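Local atomic coordinates of N-acylhomoserine lactone dependent regulatory protein (Burkholderia cenocepacia, PDB entry 5L10), a protein that probably binds N-acylhomoserine lactones and regulates transcription as a LuxR-family factor, represented here by its autoinducer-binding domain without the DNA-binding part. Residues A[8-11]-A[12-16]; A[67-70]-A[71-75]; A[104-107]-A[108-111]; A[144-147]-A[148-152]; A[157-160]-A[161-165]. All coordinates share one frame; numbering follows the deposited sequence.

Contact 1: residues A[8-11]-A[12-16]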
# COMPACT_ATOMS: atom_id res chain seq x y z
N ILE A 8 -7.81 -4.38 -15.83
CA ILE A 8 -8.62 -3.52 -14.97
C ILE A 8 -7.73 -2.58 -14.17
O ILE A 8 -7.98 -1.37 -14.09
CB ILE A 8 -9.50 -4.38 -14.04
CG1 ILE A 8 -10.55 -5.14 -14.84
CG2 ILE A 8 -10.16 -3.52 -12.97
CD1 ILE A 8 -11.20 -6.27 -14.07
N LEU A 9 -6.65 -3.12 -13.59
CA LEU A 9 -5.77 -2.29 -12.78
C LEU A 9 -4.90 -1.38 -13.64
O LEU A 9 -4.59 -0.26 -13.24
CB LEU A 9 -4.90 -3.18 -11.89
CG LEU A 9 -5.71 -4.06 -10.94
CD1 LEU A 9 -4.82 -5.14 -10.35
CD2 LEU A 9 -6.32 -3.21 -9.85
N HIS A 10 -4.50 -1.85 -14.82
CA HIS A 10 -3.73 -1.00 -15.72
C HIS A 10 -4.51 0.27 -16.07
O HIS A 10 -3.97 1.38 -16.00
CB HIS A 10 -3.34 -1.77 -16.99
CG HIS A 10 -2.42 -1.02 -17.89
ND1 HIS A 10 -1.05 -1.21 -17.90
CD2 HIS A 10 -2.66 -0.08 -18.83
CE1 HIS A 10 -0.50 -0.42 -18.80
NE2 HIS A 10 -1.45 0.28 -19.38
N ASP A 11 -5.80 0.12 -16.43
CA ASP A 11 -6.58 1.31 -16.78
C ASP A 11 -6.81 2.20 -15.56
O ASP A 11 -6.89 3.43 -15.70
CB ASP A 11 -7.93 0.91 -17.39
CG ASP A 11 -7.79 0.21 -18.73
OD1 ASP A 11 -8.60 0.49 -19.64
OD2 ASP A 11 -6.88 -0.63 -18.87
N CYS A 12 -6.91 1.61 -14.37
CA CYS A 12 -7.09 2.39 -13.16
C CYS A 12 -5.88 3.27 -12.89
O CYS A 12 -6.02 4.47 -12.63
CB CYS A 12 -7.35 1.45 -11.97
SG CYS A 12 -7.69 2.29 -10.40
N PHE A 13 -4.68 2.69 -12.95
CA PHE A 13 -3.49 3.44 -12.58
C PHE A 13 -3.15 4.51 -13.60
O PHE A 13 -2.61 5.56 -13.23
CB PHE A 13 -2.31 2.48 -12.38
CG PHE A 13 -2.27 1.88 -11.01
CD1 PHE A 13 -1.47 2.42 -10.02
CD2 PHE A 13 -3.07 0.79 -10.70
CE1 PHE A 13 -1.45 1.87 -8.75
CE2 PHE A 13 -3.05 0.24 -9.44
CZ PHE A 13 -2.24 0.78 -8.46
N ASP A 14 -3.46 4.30 -14.87
CA ASP A 14 -3.26 5.36 -15.85
C ASP A 14 -4.21 6.52 -15.58
O ASP A 14 -3.82 7.69 -15.69
CB ASP A 14 -3.43 4.82 -17.26
CG ASP A 14 -2.11 4.43 -17.90
OD1 ASP A 14 -1.17 4.08 -17.15
OD2 ASP A 14 -2.01 4.48 -19.14
N ALA A 15 -5.46 6.22 -15.23
CA ALA A 15 -6.40 7.29 -14.87
C ALA A 15 -5.95 8.03 -13.62
O ALA A 15 -6.18 9.24 -13.50
CB ALA A 15 -7.80 6.71 -14.67
N LEU A 16 -5.28 7.33 -12.70
CA LEU A 16 -4.82 7.98 -11.47
C LEU A 16 -3.64 8.90 -11.71
O LEU A 16 -3.34 9.73 -10.85
CB LEU A 16 -4.46 6.92 -10.43
CG LEU A 16 -5.64 6.11 -9.87
CD1 LEU A 16 -5.17 5.12 -8.83
CD2 LEU A 16 -6.70 7.04 -9.30
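F13 turns the edge of its ring to the backbone of L9, one turn earlier in helix 3-16. The ring atom F13 CD2 lies 3.1 Å from L9 O, close to the plane of the ring. The ring is brought there by its first torsion, with CG beside the backbone N and opposite the carbonyl carbon (chi1 -84°). L9 O also accepts the backbone bond from F13 N at 3.0 Å. H10 and D14 form a second pair, on a polar side of the helix. H10 CG points away from its own N (chi1 -173°), and the imidazole leans along the helix toward D14. The carboxylate meets the ring obliquely, with H10 NE2 and D14 OD2 4.2 Å apart, which is no direct bond. C12 CB lies 3.5 Å from L9 O, and C12 N bonds to I8 O at 3.2 Å. A15 CB rests 3.6 Å from D11 O, which accepts from A15 N. The helix has a polar side (H10, D14) and an apolar side (I8, L9, F13). L9 and F13 lean on S155 of helix 143-169, and I8 on A32 and A35 of helix 22-35. The second subunit completes the contact, with A151 of that chain against L9 and A154 of that chain against F13. H10 packs on R148 and D14 on S147 of the second subunit. The D14 carboxylate has a long, weak ion pair with R150 of that subunit. Acidic D14 could therefore help to stabilise a protonated H10, while the apolar side packs on helices 22-35 and 143-169.

Contact 2: residues A[67-70]-A[71-75]. With GOL (glycerol), chain I.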
# COMPACT_ATOMS: atom_id res chain seq x y z
N GLU A 67 -24.64 5.64 5.40
CA GLU A 67 -23.80 6.67 5.99
C GLU A 67 -24.59 7.54 6.95
O GLU A 67 -24.10 7.91 8.03
CB GLU A 67 -23.14 7.52 4.91
CG GLU A 67 -22.27 8.63 5.47
CD GLU A 67 -21.73 9.57 4.41
OE1 GLU A 67 -21.93 9.29 3.21
OE2 GLU A 67 -21.11 10.59 4.78
N HIS A 68 -25.83 7.88 6.59
CA HIS A 68 -26.67 8.70 7.46
C HIS A 68 -26.85 8.04 8.82
O HIS A 68 -26.80 8.72 9.86
CB HIS A 68 -28.03 8.95 6.80
CG HIS A 68 -29.03 9.59 7.71
ND1 HIS A 68 -29.12 10.95 7.88
CD2 HIS A 68 -29.99 9.05 8.50
CE1 HIS A 68 -30.09 11.23 8.73
NE2 HIS A 68 -30.64 10.09 9.12
N ARG A 69 -27.07 6.72 8.85
CA ARG A 69 -27.19 6.03 10.12
C ARG A 69 -25.84 5.80 10.77
O ARG A 69 -25.74 5.80 12.00
CB ARG A 69 -27.94 4.71 9.91
CG ARG A 69 -29.36 4.92 9.41
CD ARG A 69 -29.86 3.73 8.62
NE ARG A 69 -30.19 2.60 9.48
CZ ARG A 69 -31.40 2.39 9.99
NH1 ARG A 69 -32.39 3.24 9.72
NH2 ARG A 69 -31.63 1.33 10.76
N TYR A 70 -24.79 5.64 9.96
CA TYR A 70 -23.43 5.60 10.49
C TYR A 70 -23.09 6.88 11.25
O TYR A 70 -22.32 6.84 12.21
CB TYR A 70 -22.44 5.39 9.34
CG TYR A 70 -21.01 5.13 9.78
CD1 TYR A 70 -20.54 3.83 9.95
CD2 TYR A 70 -20.13 6.18 10.01
CE1 TYR A 70 -19.24 3.60 10.35
CE2 TYR A 70 -18.84 5.95 10.41
CZ TYR A 70 -18.39 4.66 10.57
OH TYR A 70 -17.10 4.43 10.97
N VAL A 71 -23.68 8.01 10.85
CA VAL A 71 -23.39 9.28 11.50
C VAL A 71 -24.28 9.51 12.71
O VAL A 71 -23.79 9.80 13.80
CB VAL A 71 -23.53 10.44 10.48
CG1 VAL A 71 -23.51 11.78 11.18
CG2 VAL A 71 -22.41 10.37 9.45
N LYS A 72 -25.60 9.36 12.55
CA LYS A 72 -26.52 9.68 13.64
C LYS A 72 -26.41 8.69 14.80
O LYS A 72 -26.75 9.05 15.93
CB LYS A 72 -27.97 9.72 13.13
CG LYS A 72 -28.64 8.36 12.99
CD LYS A 72 -30.06 8.48 12.46
CE LYS A 72 -30.98 9.12 13.48
NZ LYS A 72 -32.41 9.11 13.04
N PHE A 73 -25.93 7.48 14.56
CA PHE A 73 -25.73 6.51 15.62
C PHE A 73 -24.31 6.51 16.17
O PHE A 73 -24.00 5.70 17.05
CB PHE A 73 -26.10 5.10 15.15
CG PHE A 73 -27.56 4.93 14.84
CD1 PHE A 73 -28.51 5.74 15.44
CD2 PHE A 73 -27.99 3.96 13.95
CE1 PHE A 73 -29.86 5.59 15.15
CE2 PHE A 73 -29.33 3.80 13.66
CZ PHE A 73 -30.27 4.62 14.26
N GLY A 74 -23.44 7.39 15.67
CA GLY A 74 -22.10 7.52 16.21
C GLY A 74 -21.22 6.30 16.03
O GLY A 74 -20.46 5.95 16.94
N TYR A 75 -21.29 5.66 14.86
CA TYR A 75 -20.57 4.41 14.65
C TYR A 75 -19.06 4.60 14.54
O TYR A 75 -18.32 3.62 14.67
CB TYR A 75 -21.10 3.71 13.40
CG TYR A 75 -22.44 3.04 13.60
CD1 TYR A 75 -22.91 2.76 14.88
CD2 TYR A 75 -23.23 2.70 12.52
CE1 TYR A 75 -24.14 2.16 15.07
CE2 TYR A 75 -24.46 2.09 12.70
CZ TYR A 75 -24.91 1.82 13.97
OH TYR A 75 -26.13 1.22 14.16
C1 GOL I . -34.07 11.47 11.03
O1 GOL I . -33.69 10.20 10.55
C2 GOL I . -33.08 12.52 10.56
O2 GOL I . -33.62 13.23 9.46
C3 GOL I . -32.76 13.50 11.69
O3 GOL I . -32.19 12.80 12.77
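Y70 and Y75 make the main aromatic contact. Y75 CB sits over one face of the Y70 ring, a CH-pi contact 3.7 Å from the ring centroid. The Y75 ring turns its edge to that face in an offset edge-to-face pair, with planes at 80°. With CG opposite the backbone N (chi1 -171°), the Y70 ring reaches over Y75. F73 CE2 lies over one face of the R69 guanidinium, 4.2 Å above its plane and toward the rim. Backbone bonds close the helix end. F73 N bonds to R69 O, and Y75 N reaches back to Y70 O at 3.1 Å. G74 N bonds to V71 O, also at 3.1 Å. With positive phi at G74, this is a Schellman motif, and it turns the chain and brings Y75 back against the Y70 ring. Polar side chains meet through a glycerol, probably from the crystallisation liquor. K72 NZ bonds to glycerol O1 at 3.0 Å, and H68 NE2 bonds weakly to the same oxygen at 3.4 Å. K72 CD also packs 3.8 Å from H68 NE2. Other polar ends have outside partners: R69 a salt bridge to D108, Y70 OH a bond to D79, and E67 a bond to H62. Y70 also meets W66. Tryptophan, tyrosine and aspartate at this spacing line the lactone pocket in LuxR-type relatives, so Y70 probably lines the corresponding pocket. A second glycerol lies about 4 Å from its side chain. With its hydroxyl bonded to D79 and its ring covered by Y75, Y70 is restrained at both its polar and apolar parts.

Contact 3: residues A[104-107]-A[108-111]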
# COMPACT_ATOMS: atom_id res chain seq x y z
N ALA A 104 -25.53 -3.77 16.88
CA ALA A 104 -26.20 -2.66 16.20
C ALA A 104 -25.47 -2.26 14.93
O ALA A 104 -26.11 -1.92 13.92
CB ALA A 104 -26.32 -1.46 17.14
N PHE A 105 -24.14 -2.29 14.94
CA PHE A 105 -23.36 -1.88 13.78
C PHE A 105 -23.63 -2.81 12.59
O PHE A 105 -24.04 -2.36 11.51
CB PHE A 105 -21.88 -1.85 14.12
CG PHE A 105 -20.98 -1.48 12.97
CD1 PHE A 105 -20.68 -0.15 12.72
CD2 PHE A 105 -20.44 -2.46 12.16
CE1 PHE A 105 -19.85 0.19 11.67
CE2 PHE A 105 -19.61 -2.12 11.10
CZ PHE A 105 -19.31 -0.79 10.86
N TRP A 106 -23.41 -4.11 12.79
CA TRP A 106 -23.58 -5.06 11.70
C TRP A 106 -25.04 -5.18 11.26
O TRP A 106 -25.32 -5.49 10.10
CB TRP A 106 -23.03 -6.43 12.11
CG TRP A 106 -21.55 -6.42 12.35
CD1 TRP A 106 -20.90 -6.67 13.52
CD2 TRP A 106 -20.53 -6.15 11.38
NE1 TRP A 106 -19.54 -6.58 13.34
CE2 TRP A 106 -19.29 -6.26 12.03
CE3 TRP A 106 -20.55 -5.83 10.01
CZ2 TRP A 106 -18.07 -6.05 11.38
CZ3 TRP A 106 -19.34 -5.62 9.37
CH2 TRP A 106 -18.12 -5.74 10.05
N HIS A 107 -25.99 -4.93 12.18
CA HIS A 107 -27.40 -4.95 11.83
C HIS A 107 -27.70 -3.94 10.73
O HIS A 107 -28.31 -4.27 9.70
CB HIS A 107 -28.25 -4.67 13.07
CG HIS A 107 -29.68 -4.35 12.78
ND1 HIS A 107 -30.64 -5.32 12.59
CD2 HIS A 107 -30.33 -3.16 12.67
CE1 HIS A 107 -31.81 -4.75 12.37
NE2 HIS A 107 -31.65 -3.44 12.40
N ASP A 108 -27.26 -2.69 10.92
CA ASP A 108 -27.49 -1.66 9.92
C ASP A 108 -26.71 -1.93 8.64
O ASP A 108 -27.20 -1.68 7.53
CB ASP A 108 -27.13 -0.29 10.50
CG ASP A 108 -28.13 0.18 11.54
OD1 ASP A 108 -29.35 0.03 11.30
OD2 ASP A 108 -27.70 0.69 12.59
N ALA A 109 -25.48 -2.44 8.77
CA ALA A 109 -24.68 -2.77 7.59
C ALA A 109 -25.38 -3.82 6.73
O ALA A 109 -25.54 -3.64 5.52
CB ALA A 109 -23.30 -3.26 8.02
N ALA A 110 -25.81 -4.92 7.35
CA ALA A 110 -26.50 -5.97 6.60
C ALA A 110 -27.79 -5.47 5.97
O ALA A 110 -28.17 -5.93 4.89
CB ALA A 110 -26.79 -7.16 7.53
N CYS A 111 -28.47 -4.52 6.61
CA CYS A 111 -29.74 -4.03 6.08
C CYS A 111 -29.57 -3.19 4.82
O CYS A 111 -30.56 -2.96 4.12
CB CYS A 111 -30.47 -3.20 7.14
SG CYS A 111 -31.20 -4.17 8.49
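The backbone of helix 103-111 is regular here: A109 N bonds to F105 O at 3.1 Å and A110 N to W106 O at 2.9 Å, while the D108 N to A104 O bond is weak. H107 and C111 then meet one turn apart. The thiol sulfur stands over one face of the imidazole, with C111 SG 4.1 Å from the ring centroid and 16° off its normal, a sulfur-aromatic contact. H107 CG lies opposite its backbone N (chi1 167°), which carries the ring along the helix over C111. The ring also comes near the next residue, with H107 CD2 3.6 Å from D108 OD1 and the two planes 65° apart. W106 is buried, its CE3 4.3 Å from A109 CB in an oblique approach. F105 CD2 stands 3.8 Å above the centre of the indole. The helix belongs to the autoinducer-binding domain, of the GAF clan. D108 OD1 forms a salt bridge with R69 NH2 of helix 64-72. The helix packs by F105 and W106 on P80 of helix 80-87, by F105 on Y70, and by A109 on W66 of helix 64-72. W106 also meets the ring of W94 obliquely.

Contact 4: residues A[144-147]-A[148-152]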
# COMPACT_ATOMS: atom_id res chain seq x y z
N ASP A 144 -10.95 -19.63 -2.29
CA ASP A 144 -10.31 -19.73 -3.60
C ASP A 144 -10.43 -18.42 -4.37
O ASP A 144 -9.52 -18.07 -5.13
CB ASP A 144 -10.92 -20.88 -4.39
CG ASP A 144 -9.96 -21.46 -5.41
OD1 ASP A 144 -8.97 -22.10 -5.00
OD2 ASP A 144 -10.20 -21.29 -6.63
N GLU A 145 -11.54 -17.69 -4.20
CA GLU A 145 -11.66 -16.38 -4.82
C GLU A 145 -10.83 -15.34 -4.08
O GLU A 145 -10.30 -14.40 -4.70
CB GLU A 145 -13.13 -15.95 -4.87
CG GLU A 145 -13.94 -16.58 -5.99
CD GLU A 145 -15.39 -16.11 -5.99
OE1 GLU A 145 -15.95 -15.92 -4.89
OE2 GLU A 145 -15.96 -15.93 -7.08
N ILE A 146 -10.72 -15.48 -2.76
CA ILE A 146 -9.88 -14.57 -1.99
C ILE A 146 -8.42 -14.70 -2.43
O ILE A 146 -7.72 -13.70 -2.62
CB ILE A 146 -10.03 -14.84 -0.48
CG1 ILE A 146 -11.47 -14.57 -0.04
CG2 ILE A 146 -9.07 -13.97 0.31
CD1 ILE A 146 -11.72 -14.85 1.42
N SER A 147 -7.96 -15.94 -2.61
CA SER A 147 -6.58 -16.17 -3.02
C SER A 147 -6.25 -15.45 -4.32
O SER A 147 -5.20 -14.81 -4.44
CB SER A 147 -6.32 -17.67 -3.16
OG SER A 147 -5.13 -17.93 -3.88
N ARG A 148 -7.15 -15.52 -5.30
CA ARG A 148 -6.90 -14.89 -6.59
C ARG A 148 -7.08 -13.38 -6.57
O ARG A 148 -6.53 -12.69 -7.43
CB ARG A 148 -7.79 -15.52 -7.67
CG ARG A 148 -8.89 -14.62 -8.19
CD ARG A 148 -10.25 -15.29 -8.10
NE ARG A 148 -11.33 -14.40 -8.51
CZ ARG A 148 -12.12 -14.61 -9.56
NH1 ARG A 148 -11.95 -15.69 -10.31
NH2 ARG A 148 -13.08 -13.74 -9.85
N LEU A 149 -7.81 -12.85 -5.58
CA LEU A 149 -8.07 -11.42 -5.49
C LEU A 149 -7.09 -10.67 -4.59
O LEU A 149 -7.18 -9.44 -4.50
CB LEU A 149 -9.49 -11.16 -4.98
CG LEU A 149 -10.63 -11.23 -5.99
CD1 LEU A 149 -11.94 -10.87 -5.31
CD2 LEU A 149 -10.37 -10.31 -7.16
N ARG A 150 -6.18 -11.37 -3.91
CA ARG A 150 -5.26 -10.70 -3.00
C ARG A 150 -4.42 -9.66 -3.73
O ARG A 150 -4.40 -8.48 -3.36
CB ARG A 150 -4.37 -11.72 -2.29
CG ARG A 150 -5.02 -12.36 -1.10
CD ARG A 150 -3.98 -12.95 -0.16
NE ARG A 150 -4.62 -13.57 1.00
CZ ARG A 150 -4.96 -14.85 1.06
NH1 ARG A 150 -4.71 -15.66 0.04
NH2 ARG A 150 -5.55 -15.32 2.15
N ALA A 151 -3.71 -10.09 -4.78
CA ALA A 151 -2.87 -9.16 -5.53
C ALA A 151 -3.65 -8.00 -6.14
O ALA A 151 -3.21 -6.85 -5.99
CB ALA A 151 -2.09 -9.93 -6.61
N PRO A 152 -4.79 -8.21 -6.81
CA PRO A 152 -5.53 -7.04 -7.33
C PRO A 152 -6.03 -6.11 -6.23
O PRO A 152 -5.93 -4.89 -6.37
CB PRO A 152 -6.69 -7.68 -8.11
CG PRO A 152 -6.20 -9.03 -8.47
CD PRO A 152 -5.39 -9.47 -7.30
O HOH W 1 -3.20 -15.35 -2.31
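The R148 guanidinium carries E145 CG over one face, 4.2 Å above its plane and toward the rim. The R150 guanidinium has I146 CG2 over one face, also 4.2 Å above the plane. A water lies at the R150 edge, in plane. It accepts from R150 NH1 at 2.8 Å and donates to S147 O at 3.0 Å, bridging side chain and backbone. R150 gets there with CG opposite its carbonyl carbon (chi1 -83°) and the chain extended from CG to NE. Opposite charges lie near each other without a salt bridge: E145 OE2 is 4.6 Å from R148 NH2 and well out of the guanidinium plane. L149 N makes two weak bonds, to E145 O and to I146 O, both at 3.1 Å. Just beyond, the long helix 143-169 is kinked. P152 has no N-H to give, and A151 N also lacks a bond to the preceding turn. This helix lies at the subunit interface of the dimer. A151 O accepts from S155 OG of the second subunit, P152 packs on L6 of that chain, and S147 OG is hydrogen-bonded to H10 NE2 of the second subunit. Within its own chain L149 packs on F38 and L141, and I146 on L141.

Contact 5: residues A[157-160]-A[161-165]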
# COMPACT_ATOMS: atom_id res chain seq x y z
N SER A 157 -5.57 -1.11 -3.02
CA SER A 157 -5.33 -0.56 -1.69
C SER A 157 -4.16 0.41 -1.70
O SER A 157 -4.24 1.50 -1.11
CB SER A 157 -5.09 -1.70 -0.71
OG SER A 157 -4.81 -1.19 0.57
N HIS A 158 -3.06 0.04 -2.35
CA HIS A 158 -1.95 0.97 -2.53
C HIS A 158 -2.40 2.21 -3.28
O HIS A 158 -1.99 3.33 -2.95
CB HIS A 158 -0.80 0.27 -3.26
CG HIS A 158 0.24 1.22 -3.79
ND1 HIS A 158 0.07 1.94 -4.95
CD2 HIS A 158 1.47 1.54 -3.33
CE1 HIS A 158 1.14 2.67 -5.18
NE2 HIS A 158 2.01 2.45 -4.20
N ALA A 159 -3.24 2.03 -4.30
CA ALA A 159 -3.68 3.16 -5.11
C ALA A 159 -4.52 4.14 -4.29
O ALA A 159 -4.39 5.36 -4.43
CB ALA A 159 -4.48 2.67 -6.31
N ALA A 160 -5.40 3.62 -3.43
CA ALA A 160 -6.23 4.49 -2.61
C ALA A 160 -5.38 5.29 -1.63
O ALA A 160 -5.59 6.50 -1.45
CB ALA A 160 -7.29 3.68 -1.87
N HIS A 161 -4.40 4.63 -1.01
CA HIS A 161 -3.58 5.31 -0.01
C HIS A 161 -2.61 6.28 -0.66
O HIS A 161 -2.24 7.29 -0.04
CB HIS A 161 -2.84 4.26 0.82
CG HIS A 161 -3.76 3.33 1.55
ND1 HIS A 161 -4.97 3.73 2.07
CD2 HIS A 161 -3.65 2.01 1.84
CE1 HIS A 161 -5.56 2.71 2.65
NE2 HIS A 161 -4.78 1.65 2.53
N ALA A 162 -2.19 6.02 -1.89
CA ALA A 162 -1.20 6.86 -2.55
C ALA A 162 -1.81 7.98 -3.38
O ALA A 162 -1.20 9.04 -3.52
CB ALA A 162 -0.28 6.01 -3.44
N TYR A 163 -3.01 7.77 -3.93
CA TYR A 163 -3.60 8.73 -4.84
C TYR A 163 -4.86 9.40 -4.32
O TYR A 163 -5.19 10.50 -4.77
CB TYR A 163 -3.92 8.07 -6.19
CG TYR A 163 -2.70 7.59 -6.94
CD1 TYR A 163 -2.04 8.41 -7.83
CD2 TYR A 163 -2.21 6.30 -6.75
CE1 TYR A 163 -0.92 7.97 -8.52
CE2 TYR A 163 -1.10 5.85 -7.43
CZ TYR A 163 -0.46 6.69 -8.32
OH TYR A 163 0.65 6.25 -9.00
N LEU A 164 -5.59 8.77 -3.39
CA LEU A 164 -6.83 9.33 -2.87
C LEU A 164 -6.65 9.96 -1.49
O LEU A 164 -7.00 11.13 -1.29
CB LEU A 164 -7.92 8.26 -2.81
CG LEU A 164 -9.29 8.74 -2.36
CD1 LEU A 164 -9.77 9.84 -3.28
CD2 LEU A 164 -10.28 7.60 -2.33
N MSE A 165 -6.10 9.22 -0.53
CA MSE A 165 -5.90 9.73 0.82
C MSE A 165 -5.16 11.08 0.89
O MSE A 165 -5.64 12.00 1.55
CB MSE A 165 -5.18 8.68 1.67
CG MSE A 165 -4.51 9.25 2.91
SE MSE A 165 -4.07 7.95 4.29
CE MSE A 165 -2.97 6.73 3.25
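H161 lays one face of its imidazole over the carbonyl oxygen of S157, with H161 CD2 3.1 Å from S157 O. The same oxygen accepts from H161 N at 3.1 Å. H161 CG stands opposite the carbonyl carbon (chi1 -60°), which places the ring back over the previous turn. A162 CB lies over one face of the H158 ring, 4.0 Å from H158 CE1. Y163 instead offers a ring edge, its CD2 3.3 Å from A159 O and 4.3 Å from A159 CB. A160 O is shared by two donors. L164 N lies 3.0 Å away, 40° out of the carbonyl plane, and selenomethionine M165 N lies 2.9 Å away, nearly on the C=O axis. The i+5 bond from M165 N to A160 O marks a pi-type turn within helix 143-169, the long helix that packs against the sheet of this GAF-like domain. Outside the turn, Y43 OH of strand 40-46 bonds to H161 ND1, and Q17 NE2 bonds to Y163 OH. A160 and L164 press on helix 22-35 through I29, A22, A25 and F26. Beyond them comes the second subunit: its H120 meets the H158 ring, its H158 packs on S157, and its R90 packs on Y163.

Overall arrangement
Along the chain the contacts come in series, 1 to 5, each within one helix. Contacts 1, 4 and 5 form one group. Contact 1 lies on helix 3-16; contacts 4 and 5 share helix 143-169, with centres 19 Å apart. Contact 1 touches both, through L9 on P152 and through F13 and L16 on A159, and all three reach the second subunit. Contacts 2 and 3, on helices 64-72 and 103-111, have centres 11 Å apart and are joined by R69 and D108. They lie about 32 and 33 Å from contact 1. The five-stranded antiparallel sheet separates the groups: the helices on one face meet the second subunit, those on the other probably line the ligand pocket.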